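Local coordinates for uncharacterized protein conserved in bacteria (Streptococcus suis, PDB 4FZQ) that probably mediates attachment of the bacterium to host cells as a surface antigen, the fragment here being its G5 domain, at residues 6-11 with 44-49; 16-21 with 69-74; 40-45 with 61-66. The protein carries 1 engineered substitution. One frame throughout, in Å; residues are numbered along the deposited sequence.

Contact 1 (6-11 with 44-49); sequences KERKVE and SVYQDV
S44 and V10 face each other as a hydrogen-bonded antiparallel pair, V10 N giving to S44 O at 2.8 Å and S44 N returning a bond to V10 O. A water donates to V10 O and also meets S44 OG, tying the serine hydroxyl to the same carbonyl. V45 comes next, in a non-hydrogen-bonded pair with K9, and its CG1 lies 3.5 Å from E7 OE1 on the opposite face from Y46. Y46 then pairs with R8 through both backbone bonds. Its ring passes V10 at a slant, with CE1 3.9 Å from V10 CG2, while Y46 CB sits over one face of the R8 guanidinium, whose plane is only 12° from that of the ring. Strand 41-50 is central in the G5 domain's three-stranded antiparallel sheet, with 4-13 an outer strand in this chain; a strand of the second subunit pairs with 4-13 at V10 and E11, carrying the sheet on. Q47 pairs with E7 without backbone bonds. D48 gathers the charges: OD1 takes K6 NZ on its anti lone pair at 2.8 Å and R8 NE on the syn side at 2.6 Å, OD1 itself lying almost exactly in the guanidinium plane. The R8 chain turns at chi3 (-61°), bringing NE round to that carboxylate. Two cationic donors on one oxygen would probably keep D48 ionised, and R8 NH1 extends the network to E12 of the second subunit.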
ATOM      1  N   LYS A   6      28.949 -11.621   5.543  1.00 38.31           N
ATOM      2  CA  LYS A   6      28.873 -10.174   5.685  1.00 38.07           C
ATOM      3  C   LYS A   6      27.488  -9.857   6.234  1.00 36.65           C
ATOM      4  O   LYS A   6      26.518 -10.552   5.937  1.00 35.22           O
ATOM      5  CB  LYS A   6      29.096  -9.464   4.341  1.00 39.91           C
ATOM      6  CG  LYS A   6      28.082  -9.795   3.258  1.00 45.26           C
ATOM      7  CD  LYS A   6      28.340  -8.960   2.000  1.00 48.96           C
ATOM      8  CE  LYS A   6      27.429  -9.362   0.830  1.00 50.70           C
ATOM      9  NZ  LYS A   6      25.975  -9.189   1.125  1.00 49.43           N
ATOM     10  N   GLU A   7      27.408  -8.824   7.059  1.00 36.62           N
ATOM     11  CA  GLU A   7      26.148  -8.426   7.650  1.00 36.95           C
ATOM     12  C   GLU A   7      25.534  -7.264   6.898  1.00 36.23           C
ATOM     13  O   GLU A   7      26.240  -6.410   6.383  1.00 37.23           O
ATOM     14  CB  GLU A   7      26.353  -8.056   9.112  1.00 39.02           C
ATOM     15  CG  GLU A   7      26.539  -9.261  10.012  1.00 45.45           C
ATOM     16  CD  GLU A   7      26.621  -8.880  11.478  1.00 51.10           C
ATOM     17  OE1 GLU A   7      25.940  -7.907  11.882  1.00 52.30           O
ATOM     18  OE2 GLU A   7      27.354  -9.556  12.232  1.00 54.10           O
ATOM     19  N   ARG A   8      24.210  -7.254   6.821  1.00 34.39           N
ATOM     20  CA  ARG A   8      23.478  -6.196   6.129  1.00 34.62           C
ATOM     21  C   ARG A   8      22.398  -5.614   7.017  1.00 33.82           C
ATOM     22  O   ARG A   8      21.731  -6.329   7.763  1.00 34.38           O
ATOM     23  CB  ARG A   8      22.795  -6.725   4.863  1.00 34.10           C
ATOM     24  CG  ARG A   8      23.677  -6.839   3.649  1.00 34.79           C
ATOM     25  CD  ARG A   8      22.863  -7.158   2.410  1.00 33.60           C
ATOM     26  NE  ARG A   8      22.149  -8.424   2.531  1.00 32.95           N
ATOM     27  CZ  ARG A   8      20.838  -8.530   2.713  1.00 33.10           C
ATOM     28  NH1 ARG A   8      20.088  -7.440   2.795  1.00 31.82           N
ATOM     29  NH2 ARG A   8      20.280  -9.730   2.803  1.00 32.82           N
ATOM     30  N   LYS A   9      22.218  -4.309   6.920  1.00 40.04           N
ATOM     31  CA  LYS A   9      21.190  -3.639   7.687  1.00 39.85           C
ATOM     32  C   LYS A   9      20.175  -3.106   6.677  1.00 38.58           C
ATOM     33  O   LYS A   9      20.541  -2.433   5.717  1.00 38.96           O
ATOM     34  CB  LYS A   9      21.808  -2.498   8.495  1.00 41.98           C
ATOM     35  CG  LYS A   9      20.828  -1.757   9.389  1.00 49.85           C
ATOM     36  CD  LYS A   9      21.463  -0.528  10.046  1.00 54.19           C
ATOM     37  CE  LYS A   9      22.528  -0.908  11.072  1.00 58.44           C
ATOM     38  NZ  LYS A   9      23.661  -1.697  10.481  1.00 61.69           N
ATOM     39  N   VAL A  10      18.905  -3.436   6.874  1.00 34.09           N
ATOM     40  CA  VAL A  10      17.843  -2.974   5.989  1.00 32.79           C
ATOM     41  C   VAL A  10      16.822  -2.192   6.822  1.00 33.73           C
ATOM     42  O   VAL A  10      16.276  -2.709   7.793  1.00 33.60           O
ATOM     43  CB  VAL A  10      17.145  -4.164   5.291  1.00 33.61           C
ATOM     44  CG1 VAL A  10      15.929  -3.685   4.521  1.00 30.94           C
ATOM     45  CG2 VAL A  10      18.128  -4.861   4.354  1.00 30.67           C
ATOM     46  N   GLU A  11      16.580  -0.943   6.442  1.00 42.63           N
ATOM     47  CA  GLU A  11      15.637  -0.085   7.154  1.00 42.22           C
ATOM     48  C   GLU A  11      14.315   0.100   6.434  1.00 40.29           C
ATOM     49  O   GLU A  11      14.279   0.589   5.315  1.00 41.64           O
ATOM     50  CB  GLU A  11      16.242   1.297   7.391  1.00 45.09           C
ATOM     51  CG  GLU A  11      17.061   1.412   8.649  1.00 53.08           C
ATOM     52  CD  GLU A  11      17.371   2.855   9.030  1.00 58.59           C
ATOM     53  OE1 GLU A  11      16.493   3.736   8.843  1.00 58.71           O
ATOM     54  OE2 GLU A  11      18.488   3.101   9.546  1.00 61.65           O
ATOM     55  N   SER A  44      16.279  -4.332  10.241  1.00 24.23           N
ATOM     56  CA  SER A  44      16.618  -5.738  10.290  1.00 22.97           C
ATOM     57  C   SER A  44      18.092  -5.901   9.959  1.00 24.14           C
ATOM     58  O   SER A  44      18.608  -5.266   9.031  1.00 22.95           O
ATOM     59  CB  SER A  44      15.785  -6.532   9.286  1.00 23.34           C
ATOM     60  OG  SER A  44      14.408  -6.394   9.530  1.00 23.32           O
ATOM     61  N   VAL A  45      18.774  -6.735  10.736  1.00 24.93           N
ATOM     62  CA  VAL A  45      20.179  -7.015  10.483  1.00 24.42           C
ATOM     63  C   VAL A  45      20.210  -8.433   9.937  1.00 23.82           C
ATOM     64  O   VAL A  45      19.683  -9.358  10.563  1.00 21.57           O
ATOM     65  CB  VAL A  45      21.026  -6.957  11.760  1.00 26.37           C
ATOM     66  CG1 VAL A  45      22.453  -7.416  11.452  1.00 25.58           C
ATOM     67  CG2 VAL A  45      21.042  -5.546  12.312  1.00 24.57           C
ATOM     68  N   TYR A  46      20.806  -8.595   8.761  1.00 22.70           N
ATOM     69  CA  TYR A  46      20.891  -9.904   8.131  1.00 22.97           C
ATOM     70  C   TYR A  46      22.321 -10.357   8.031  1.00 24.08           C
ATOM     71  O   TYR A  46      23.253  -9.560   8.182  1.00 22.80           O
ATOM     72  CB  TYR A  46      20.334  -9.873   6.706  1.00 22.04           C
ATOM     73  CG  TYR A  46      18.859  -9.594   6.597  1.00 21.28           C
ATOM     74  CD1 TYR A  46      18.381  -8.289   6.487  1.00 22.71           C
ATOM     75  CD2 TYR A  46      17.938 -10.638   6.602  1.00 19.43           C
ATOM     76  CE1 TYR A  46      17.009  -8.034   6.381  1.00 24.51           C
ATOM     77  CE2 TYR A  46      16.580 -10.399   6.500  1.00 22.54           C
ATOM     78  CZ  TYR A  46      16.119  -9.095   6.388  1.00 24.59           C
ATOM     79  OH  TYR A  46      14.772  -8.854   6.275  1.00 29.87           O
ATOM     80  N   GLN A  47      22.492 -11.650   7.772  1.00 27.19           N
ATOM     81  CA  GLN A  47      23.825 -12.193   7.569  1.00 26.77           C
ATOM     82  C   GLN A  47      23.796 -13.039   6.310  1.00 26.52           C
ATOM     83  O   GLN A  47      22.991 -13.960   6.186  1.00 23.54           O
ATOM     84  CB  GLN A  47      24.290 -13.047   8.728  1.00 27.93           C
ATOM     85  CG  GLN A  47      25.771 -13.293   8.623  1.00 31.44           C
ATOM     86  CD  GLN A  47      26.311 -14.161   9.721  1.00 33.49           C
ATOM     87  OE1 GLN A  47      27.493 -14.086  10.048  1.00 34.07           O
ATOM     88  NE2 GLN A  47      25.459 -15.004  10.292  1.00 34.32           N
ATOM     89  N   ASP A  48      24.671 -12.711   5.369  1.00 26.29           N
ATOM     90  CA  ASP A  48      24.730 -13.432   4.111  1.00 29.77           C
ATOM     91  C   ASP A  48      25.936 -14.345   4.054  1.00 30.97           C
ATOM     92  O   ASP A  48      26.967 -14.056   4.666  1.00 31.82           O
ATOM     93  CB  ASP A  48      24.819 -12.444   2.950  1.00 31.48           C
ATOM     94  CG  ASP A  48      23.582 -11.580   2.812  1.00 32.53           C
ATOM     95  OD1 ASP A  48      23.714 -10.447   2.306  1.00 32.89           O
ATOM     96  OD2 ASP A  48      22.483 -12.029   3.193  1.00 34.37           O
ATOM     97  N   VAL A  49      25.798 -15.452   3.334  1.00 29.40           N
ATOM     98  CA  VAL A  49      26.916 -16.364   3.150  1.00 30.30           C
ATOM     99  C   VAL A  49      27.327 -16.155   1.703  1.00 30.79           C
ATOM    100  O   VAL A  49      26.489 -16.201   0.802  1.00 29.44           O
ATOM    101  CB  VAL A  49      26.527 -17.848   3.310  1.00 29.87           C
ATOM    102  CG1 VAL A  49      27.782 -18.712   3.247  1.00 29.58           C
ATOM    103  CG2 VAL A  49      25.822 -18.069   4.595  1.00 28.17           C
TER
HETATM  104  O   HOH W   1      13.661  -4.133   8.019  1.00 25.43           O

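Contact 2 (16-21 with 69-74)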
ATOM      1  N   ILE A  16       3.473   6.598   8.766  1.00 35.88           N
ATOM      2  CA  ILE A  16       3.378   7.689   9.731  1.00 35.07           C
ATOM      3  C   ILE A  16       2.041   7.559  10.448  1.00 35.31           C
ATOM      4  O   ILE A  16       1.016   7.326   9.818  1.00 36.11           O
ATOM      5  CB  ILE A  16       3.433   9.081   9.054  1.00 38.57           C
ATOM      6  CG1 ILE A  16       4.869   9.432   8.648  1.00 39.93           C
ATOM      7  CG2 ILE A  16       2.932  10.151  10.014  1.00 40.32           C
ATOM      8  CD1 ILE A  16       5.465   8.618   7.512  1.00 42.95           C
ATOM      9  N   LYS A  17       2.043   7.684  11.767  1.00 22.34           N
ATOM     10  CA  LYS A  17       0.794   7.598  12.498  1.00 22.12           C
ATOM     11  C   LYS A  17       0.245   9.015  12.564  1.00 21.70           C
ATOM     12  O   LYS A  17       0.996   9.961  12.815  1.00 19.51           O
ATOM     13  CB  LYS A  17       1.023   7.061  13.908  1.00 25.57           C
ATOM     14  CG  LYS A  17       1.536   5.631  13.970  1.00 26.97           C
ATOM     15  CD  LYS A  17       1.685   5.199  15.424  1.00 31.06           C
ATOM     16  CE  LYS A  17       2.212   3.781  15.541  1.00 31.41           C
ATOM     17  NZ  LYS A  17       3.613   3.705  15.060  1.00 37.42           N
ATOM     18  N   GLU A  18      -1.056   9.171  12.327  1.00 22.79           N
ATOM     19  CA  GLU A  18      -1.651  10.495  12.362  1.00 22.47           C
ATOM     20  C   GLU A  18      -2.714  10.614  13.438  1.00 21.86           C
ATOM     21  O   GLU A  18      -3.728   9.912  13.415  1.00 21.39           O
ATOM     22  CB  GLU A  18      -2.273  10.844  11.010  1.00 25.59           C
ATOM     23  CG  GLU A  18      -2.582  12.331  10.840  1.00 30.92           C
ATOM     24  CD  GLU A  18      -3.263  12.659   9.513  1.00 34.75           C
ATOM     25  OE1 GLU A  18      -4.475  12.397   9.382  1.00 37.46           O
ATOM     26  OE2 GLU A  18      -2.587  13.172   8.595  1.00 37.73           O
ATOM     27  N   GLU A  19      -2.484  11.518  14.377  1.00 18.61           N
ATOM     28  CA  GLU A  19      -3.439  11.740  15.442  1.00 18.78           C
ATOM     29  C   GLU A  19      -4.421  12.834  15.035  1.00 19.60           C
ATOM     30  O   GLU A  19      -4.016  13.862  14.498  1.00 19.24           O
ATOM     31  CB  GLU A  19      -2.715  12.172  16.717  1.00 18.24           C
ATOM     32  CG  GLU A  19      -3.656  12.532  17.829  1.00 23.71           C
ATOM     33  CD  GLU A  19      -2.951  12.971  19.089  1.00 27.54           C
ATOM     34  OE1 GLU A  19      -1.701  13.073  19.081  1.00 31.57           O
ATOM     35  OE2 GLU A  19      -3.658  13.214  20.093  1.00 30.97           O
ATOM     36  N   ILE A  20      -5.715  12.597  15.248  1.00 22.62           N
ATOM     37  CA  ILE A  20      -6.723  13.608  14.955  1.00 24.22           C
ATOM     38  C   ILE A  20      -7.119  14.108  16.337  1.00 25.68           C
ATOM     39  O   ILE A  20      -7.594  13.353  17.186  1.00 25.54           O
ATOM     40  CB  ILE A  20      -7.973  13.054  14.219  1.00 25.12           C
ATOM     41  CG1 ILE A  20      -7.654  12.768  12.753  1.00 23.68           C
ATOM     42  CG2 ILE A  20      -9.077  14.104  14.221  1.00 23.66           C
ATOM     43  CD1 ILE A  20      -7.031  13.867  11.918  1.00 42.95           C
ATOM     44  N   ARG A  21      -6.907  15.394  16.550  1.00 26.88           N
ATOM     45  CA  ARG A  21      -7.173  16.015  17.830  1.00 29.32           C
ATOM     46  C   ARG A  21      -8.234  17.105  17.655  1.00 29.72           C
ATOM     47  O   ARG A  21      -8.241  17.809  16.650  1.00 29.46           O
ATOM     48  CB  ARG A  21      -5.844  16.583  18.328  1.00 29.21           C
ATOM     49  CG  ARG A  21      -5.787  17.023  19.752  1.00 32.39           C
ATOM     50  CD  ARG A  21      -4.357  17.428  20.109  1.00 31.31           C
ATOM     51  NE  ARG A  21      -3.445  16.289  20.142  1.00 29.80           N
ATOM     52  CZ  ARG A  21      -2.198  16.346  20.599  1.00 29.19           C
ATOM     53  NH1 ARG A  21      -1.718  17.493  21.058  1.00 30.60           N
ATOM     54  NH2 ARG A  21      -1.435  15.260  20.613  1.00 24.80           N
ATOM     55  N   GLN A  69       7.463   9.724  15.215  1.00 33.51           N
ATOM     56  CA  GLN A  69       6.826  10.904  15.771  1.00 33.66           C
ATOM     57  C   GLN A  69       5.487  11.067  15.066  1.00 32.62           C
ATOM     58  O   GLN A  69       5.422  11.035  13.838  1.00 30.89           O
ATOM     59  CB  GLN A  69       7.714  12.126  15.531  1.00 37.12           C
ATOM     60  CG  GLN A  69       7.136  13.444  16.014  1.00 41.29           C
ATOM     61  CD  GLN A  69       8.016  14.628  15.644  1.00 44.20           C
ATOM     62  OE1 GLN A  69       9.094  14.806  16.203  1.00 45.35           O
ATOM     63  NE2 GLN A  69       7.562  15.438  14.689  1.00 47.66           N
ATOM     64  N   ASN A  70       4.421  11.225  15.842  1.00 27.24           N
ATOM     65  CA  ASN A  70       3.088  11.388  15.270  1.00 27.68           C
ATOM     66  C   ASN A  70       2.889  12.670  14.478  1.00 27.79           C
ATOM     67  O   ASN A  70       3.470  13.713  14.774  1.00 26.78           O
ATOM     68  CB  ASN A  70       2.004  11.380  16.353  1.00 28.15           C
ATOM     69  CG  ASN A  70       1.697   9.998  16.885  1.00 31.32           C
ATOM     70  OD1 ASN A  70       2.166   8.987  16.357  1.00 33.14           O
ATOM     71  ND2 ASN A  70       0.885   9.946  17.942  1.00 29.52           N
ATOM     72  N   ARG A  71       2.050  12.566  13.459  1.00 29.41           N
ATOM     73  CA  ARG A  71       1.668  13.703  12.660  1.00 28.83           C
ATOM     74  C   ARG A  71       0.392  14.077  13.419  1.00 30.12           C
ATOM     75  O   ARG A  71      -0.444  13.209  13.693  1.00 30.90           O
ATOM     76  CB  ARG A  71       1.343  13.234  11.246  1.00 30.38           C
ATOM     77  CG  ARG A  71       0.790  14.289  10.308  1.00 33.62           C
ATOM     78  CD  ARG A  71       0.529  13.671   8.941  1.00 38.40           C
ATOM     79  NE  ARG A  71      -0.248  14.547   8.071  1.00 44.42           N
ATOM     80  CZ  ARG A  71       0.206  15.685   7.557  1.00 46.61           C
ATOM     81  NH1 ARG A  71       1.445  16.083   7.823  1.00 47.47           N
ATOM     82  NH2 ARG A  71      -0.581  16.428   6.787  1.00 47.25           N
ATOM     83  N   ILE A  72       0.240  15.334  13.805  1.00 27.34           N
ATOM     84  CA  ILE A  72      -0.962  15.709  14.534  1.00 25.65           C
ATOM     85  C   ILE A  72      -1.859  16.633  13.723  1.00 25.61           C
ATOM     86  O   ILE A  72      -1.446  17.727  13.326  1.00 24.00           O
ATOM     87  CB  ILE A  72      -0.636  16.406  15.889  1.00 25.39           C
ATOM     88  CG1 ILE A  72      -0.086  15.400  16.903  1.00 26.64           C
ATOM     89  CG2 ILE A  72      -1.893  17.002  16.482  1.00 23.75           C
ATOM     90  CD1 ILE A  72      -0.008  13.916  16.528  1.00 42.95           C
ATOM     91  N   LEU A  73      -3.087  16.187  13.480  1.00 22.57           N
ATOM     92  CA  LEU A  73      -4.047  16.995  12.746  1.00 23.71           C
ATOM     93  C   LEU A  73      -5.047  17.537  13.766  1.00 23.38           C
ATOM     94  O   LEU A  73      -5.647  16.775  14.524  1.00 21.23           O
ATOM     95  CB  LEU A  73      -4.777  16.161  11.693  1.00 26.14           C
ATOM     96  CG  LEU A  73      -5.584  17.014  10.703  1.00 30.20           C
ATOM     97  CD1 LEU A  73      -4.606  17.720   9.773  1.00 30.43           C
ATOM     98  CD2 LEU A  73      -6.555  16.163   9.897  1.00 30.11           C
ATOM     99  N   VAL A  74      -5.207  18.855  13.794  1.00 23.15           N
ATOM    100  CA  VAL A  74      -6.122  19.500  14.730  1.00 24.11           C
ATOM    101  C   VAL A  74      -7.315  20.069  13.964  1.00 25.93           C
ATOM    102  O   VAL A  74      -7.145  20.834  13.019  1.00 24.75           O
ATOM    103  CB  VAL A  74      -5.411  20.645  15.506  1.00 25.51           C
ATOM    104  CG1 VAL A  74      -6.306  21.152  16.613  1.00 27.32           C
ATOM    105  CG2 VAL A  74      -4.095  20.146  16.103  1.00 24.71           C
TER
HETATM  106  O   HOH W   2       4.583   8.231  12.937  1.00 30.83           O
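E19 and I72 stand abreast in a parallel pairing, the one parallel strand contact within the chain, made between strands 18-22 and 71-75. E19 works both ways along its backbone: its N binds R71 O, and its O receives L73 N at 2.7 Å. R71 N to K17 O and R21 N to L73 O extend the alternation at either end. On the face carrying E18 and R71, the two side chains run side by side in the same direction, and R71 NE reaches E18 OE2 at 2.8 Å. That salt bridge uses the anti lone pair of the oxygen, but it is bent, with 138° at the hydrogen. I20 and L73 also lie alongside each other on this face. As in other G5 domains, such a small sheet forms one end of an elongated module; here strand 31-35 completes it on the far side of 71-75. On the other face, within strand 18-22, R21 NH2 forms a salt bridge with E19 OE1 at 2.7 Å, approaching 37° above the carboxylate plane. The R21 chain bends at chi3 (-69°), turning its guanidinium back toward E19 and I72, and I72 CG2 lies over one face of it, offset toward the rim, 4.0 Å from R21 NE. K30 of the third subunit gives E19 OE1 a second cationic partner. Near the start, K17 CB rests 3.3 Å from N70 OD1, while N70 ND2 hydrogen-bonds OH of Y32 of the third subunit and K17 NZ forms a salt bridge with E67. K17 N donates to a water at 2.8 Å; its link to Q69 O is less certain.

Contact 3 (40-45 with 61-66); sequences GKKVSV and LSETVV
S62 lays its hydroxyl against V45, with OG 3.5 Å from V45 CB and nearly as close to CG2; chi1 of 59° sets OG between the serine's own backbone N and carbonyl carbon. The two residues belong to the beta hairpin of strands 41-50 and 55-66, and here it carries a classic bulge: L61 and S62 both face V45. V45 O takes L61 N at 2.7 Å, whereas its bond from S62 N, at 3.4 Å, is weak. L61 takes the helix-like psi (-40°) of the first bulge position, which accommodates the extra residue; its CD2 settles 4.1 Å from V45 CG1. Past the bulge the antiparallel register is regular, with V43 and T64 exchanging both backbone bonds. A water donates to V43 O and also meets S62 OG and T64 OG1, bridging the strands on the face that holds V45. T64 OG1 further bonds T64 of the fourth subunit, whose strand pairs with residues 62-66 and continues the sheet. On the reverse face K42 stretches out fully and crosses the E63 chain at a slant, with CE 3.8 Å from E63 OE2; NZ stays beyond salt-bridge distance, so any attraction is probably modest. K42 CG touches V65 CG2 on the same side. At the open end of the hairpin K41 and V66 pair through two backbone bonds, V66 N meeting K41 O at 2.7 Å.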
ATOM      1  N   GLY A  40       8.308   6.024  11.685  1.00 30.68           N
ATOM      2  CA  GLY A  40       8.948   5.133  12.626  1.00 30.26           C
ATOM      3  C   GLY A  40       9.946   4.293  11.839  1.00 30.47           C
ATOM      4  O   GLY A  40      10.122   4.488  10.638  1.00 30.03           O
ATOM      5  N   LYS A  41      10.569   3.321  12.480  1.00 30.94           N
ATOM      6  CA  LYS A  41      11.582   2.555  11.784  1.00 32.43           C
ATOM      7  C   LYS A  41      11.639   1.074  12.161  1.00 31.04           C
ATOM      8  O   LYS A  41      11.489   0.707  13.326  1.00 30.26           O
ATOM      9  CB  LYS A  41      12.923   3.226  12.074  1.00 35.28           C
ATOM     10  CG  LYS A  41      14.020   2.981  11.083  1.00 43.22           C
ATOM     11  CD  LYS A  41      15.177   3.951  11.354  1.00 49.27           C
ATOM     12  CE  LYS A  41      14.745   5.408  11.142  1.00 52.12           C
ATOM     13  NZ  LYS A  41      15.857   6.379  11.353  1.00 52.87           N
ATOM     14  N   LYS A  42      11.848   0.227  11.163  1.00 28.00           N
ATOM     15  CA  LYS A  42      11.983  -1.207  11.396  1.00 27.88           C
ATOM     16  C   LYS A  42      13.316  -1.593  10.775  1.00 27.47           C
ATOM     17  O   LYS A  42      13.449  -1.655   9.556  1.00 26.62           O
ATOM     18  CB  LYS A  42      10.857  -1.973  10.730  1.00 27.92           C
ATOM     19  CG  LYS A  42      10.965  -3.479  10.818  1.00 33.87           C
ATOM     20  CD  LYS A  42       9.779  -4.096  10.096  1.00 39.13           C
ATOM     21  CE  LYS A  42       9.977  -5.570   9.817  1.00 43.17           C
ATOM     22  NZ  LYS A  42       8.982  -6.057   8.803  1.00 44.64           N
ATOM     23  N   VAL A  43      14.313  -1.819  11.623  1.00 24.53           N
ATOM     24  CA  VAL A  43      15.644  -2.184  11.152  1.00 25.18           C
ATOM     25  C   VAL A  43      15.951  -3.664  11.339  1.00 24.98           C
ATOM     26  O   VAL A  43      15.883  -4.188  12.449  1.00 25.06           O
ATOM     27  CB  VAL A  43      16.729  -1.394  11.881  1.00 24.18           C
ATOM     28  CG1 VAL A  43      18.077  -1.842  11.413  1.00 25.61           C
ATOM     29  CG2 VAL A  43      16.546   0.087  11.637  1.00 25.59           C
ATOM     30  N   SER A  44      16.279  -4.332  10.241  1.00 24.23           N
ATOM     31  CA  SER A  44      16.618  -5.738  10.290  1.00 22.97           C
ATOM     32  C   SER A  44      18.092  -5.901   9.959  1.00 24.14           C
ATOM     33  O   SER A  44      18.608  -5.266   9.031  1.00 22.95           O
ATOM     34  CB  SER A  44      15.785  -6.532   9.286  1.00 23.34           C
ATOM     35  OG  SER A  44      14.408  -6.394   9.530  1.00 23.32           O
ATOM     36  N   VAL A  45      18.774  -6.735  10.736  1.00 24.93           N
ATOM     37  CA  VAL A  45      20.179  -7.015  10.483  1.00 24.42           C
ATOM     38  C   VAL A  45      20.210  -8.433   9.937  1.00 23.82           C
ATOM     39  O   VAL A  45      19.683  -9.358  10.563  1.00 21.57           O
ATOM     40  CB  VAL A  45      21.026  -6.957  11.760  1.00 26.37           C
ATOM     41  CG1 VAL A  45      22.453  -7.416  11.452  1.00 25.58           C
ATOM     42  CG2 VAL A  45      21.042  -5.546  12.312  1.00 24.57           C
ATOM     43  N   LEU A  61      19.313 -11.807  11.669  1.00 19.59           N
ATOM     44  CA  LEU A  61      19.947 -11.791  12.971  1.00 21.18           C
ATOM     45  C   LEU A  61      19.122 -11.081  14.039  1.00 24.34           C
ATOM     46  O   LEU A  61      19.058 -11.539  15.183  1.00 25.61           O
ATOM     47  CB  LEU A  61      21.321 -11.136  12.861  1.00 22.37           C
ATOM     48  CG  LEU A  61      22.559 -12.040  12.844  1.00 23.61           C
ATOM     49  CD1 LEU A  61      22.279 -13.346  12.122  1.00 21.70           C
ATOM     50  CD2 LEU A  61      23.704 -11.269  12.203  1.00 22.60           C
ATOM     51  N   SER A  62      18.494  -9.965  13.669  1.00 24.06           N
ATOM     52  CA  SER A  62      17.679  -9.204  14.605  1.00 23.84           C
ATOM     53  C   SER A  62      16.737  -8.254  13.897  1.00 26.84           C
ATOM     54  O   SER A  62      16.953  -7.877  12.746  1.00 25.96           O
ATOM     55  CB  SER A  62      18.563  -8.412  15.560  1.00 22.93           C
ATOM     56  OG  SER A  62      19.409  -7.526  14.851  1.00 21.99           O
ATOM     57  N   GLU A  63      15.698  -7.851  14.614  1.00 38.05           N
ATOM     58  CA  GLU A  63      14.688  -6.965  14.073  1.00 40.12           C
ATOM     59  C   GLU A  63      14.299  -5.977  15.177  1.00 41.16           C
ATOM     60  O   GLU A  63      13.760  -6.363  16.220  1.00 41.08           O
ATOM     61  CB  GLU A  63      13.503  -7.819  13.632  1.00 41.94           C
ATOM     62  CG  GLU A  63      12.511  -7.173  12.711  1.00 46.26           C
ATOM     63  CD  GLU A  63      11.450  -8.163  12.271  1.00 52.38           C
ATOM     64  OE1 GLU A  63      11.780  -9.086  11.494  1.00 54.34           O
ATOM     65  OE2 GLU A  63      10.286  -8.034  12.713  1.00 55.72           O
ATOM     66  N   THR A  64      14.593  -4.703  14.934  1.00 29.55           N
ATOM     67  CA  THR A  64      14.323  -3.630  15.878  1.00 28.98           C
ATOM     68  C   THR A  64      13.261  -2.670  15.359  1.00 28.56           C
ATOM     69  O   THR A  64      13.383  -2.137  14.266  1.00 30.86           O
ATOM     70  CB  THR A  64      15.598  -2.829  16.135  1.00 30.59           C
ATOM     71  OG1 THR A  64      16.612  -3.697  16.654  1.00 30.39           O
ATOM     72  CG2 THR A  64      15.335  -1.691  17.115  1.00 30.65           C
ATOM     73  N   VAL A  65      12.221  -2.445  16.148  1.00 36.86           N
ATOM     74  CA  VAL A  65      11.160  -1.534  15.750  1.00 33.97           C
ATOM     75  C   VAL A  65      11.187  -0.305  16.648  1.00 33.51           C
ATOM     76  O   VAL A  65      11.040  -0.421  17.858  1.00 34.62           O
ATOM     77  CB  VAL A  65       9.781  -2.209  15.852  1.00 34.65           C
ATOM     78  CG1 VAL A  65       8.685  -1.173  15.740  1.00 36.13           C
ATOM     79  CG2 VAL A  65       9.627  -3.234  14.739  1.00 32.43           C
ATOM     80  N   VAL A  66      11.382   0.870  16.052  1.00 22.86           N
ATOM     81  CA  VAL A  66      11.424   2.111  16.804  1.00 21.24           C
ATOM     82  C   VAL A  66      10.242   3.013  16.452  1.00 23.44           C
ATOM     83  O   VAL A  66      10.045   3.360  15.288  1.00 22.08           O
ATOM     84  CB  VAL A  66      12.697   2.880  16.499  1.00 23.64           C
ATOM     85  CG1 VAL A  66      12.826   4.063  17.459  1.00 22.63           C
ATOM     86  CG2 VAL A  66      13.898   1.960  16.593  1.00 24.06           C
TER
HETATM   87  O   HOH W   3      17.551  -5.280  14.522  1.00 35.57           O
HETATM   88  O   HOH W   4      12.537  -7.972   9.473  1.00 35.95           O

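Overall arrangement
Contacts 1 and 3 belong to one antiparallel sheet, with strand 41-50 in the middle between 4-13 and 55-66; they share S44 and V45, and their centres are 11 Å apart. E11 and K9 of contact 1 pack on V43 of contact 3. Contact 2 lies in the other, mixed sheet, with its centre about 32 Å from that of contact 1 and 23 Å from that of contact 3. The chain runs 6-11, 16-21, 40-45 and 44-49, 61-66, then 69-74, so it leaves the first sheet, visits the second and returns to the first before finishing in the second. Two small sheets set end to end give the elongated shape of the G5 module, with neighbouring subunits meeting both.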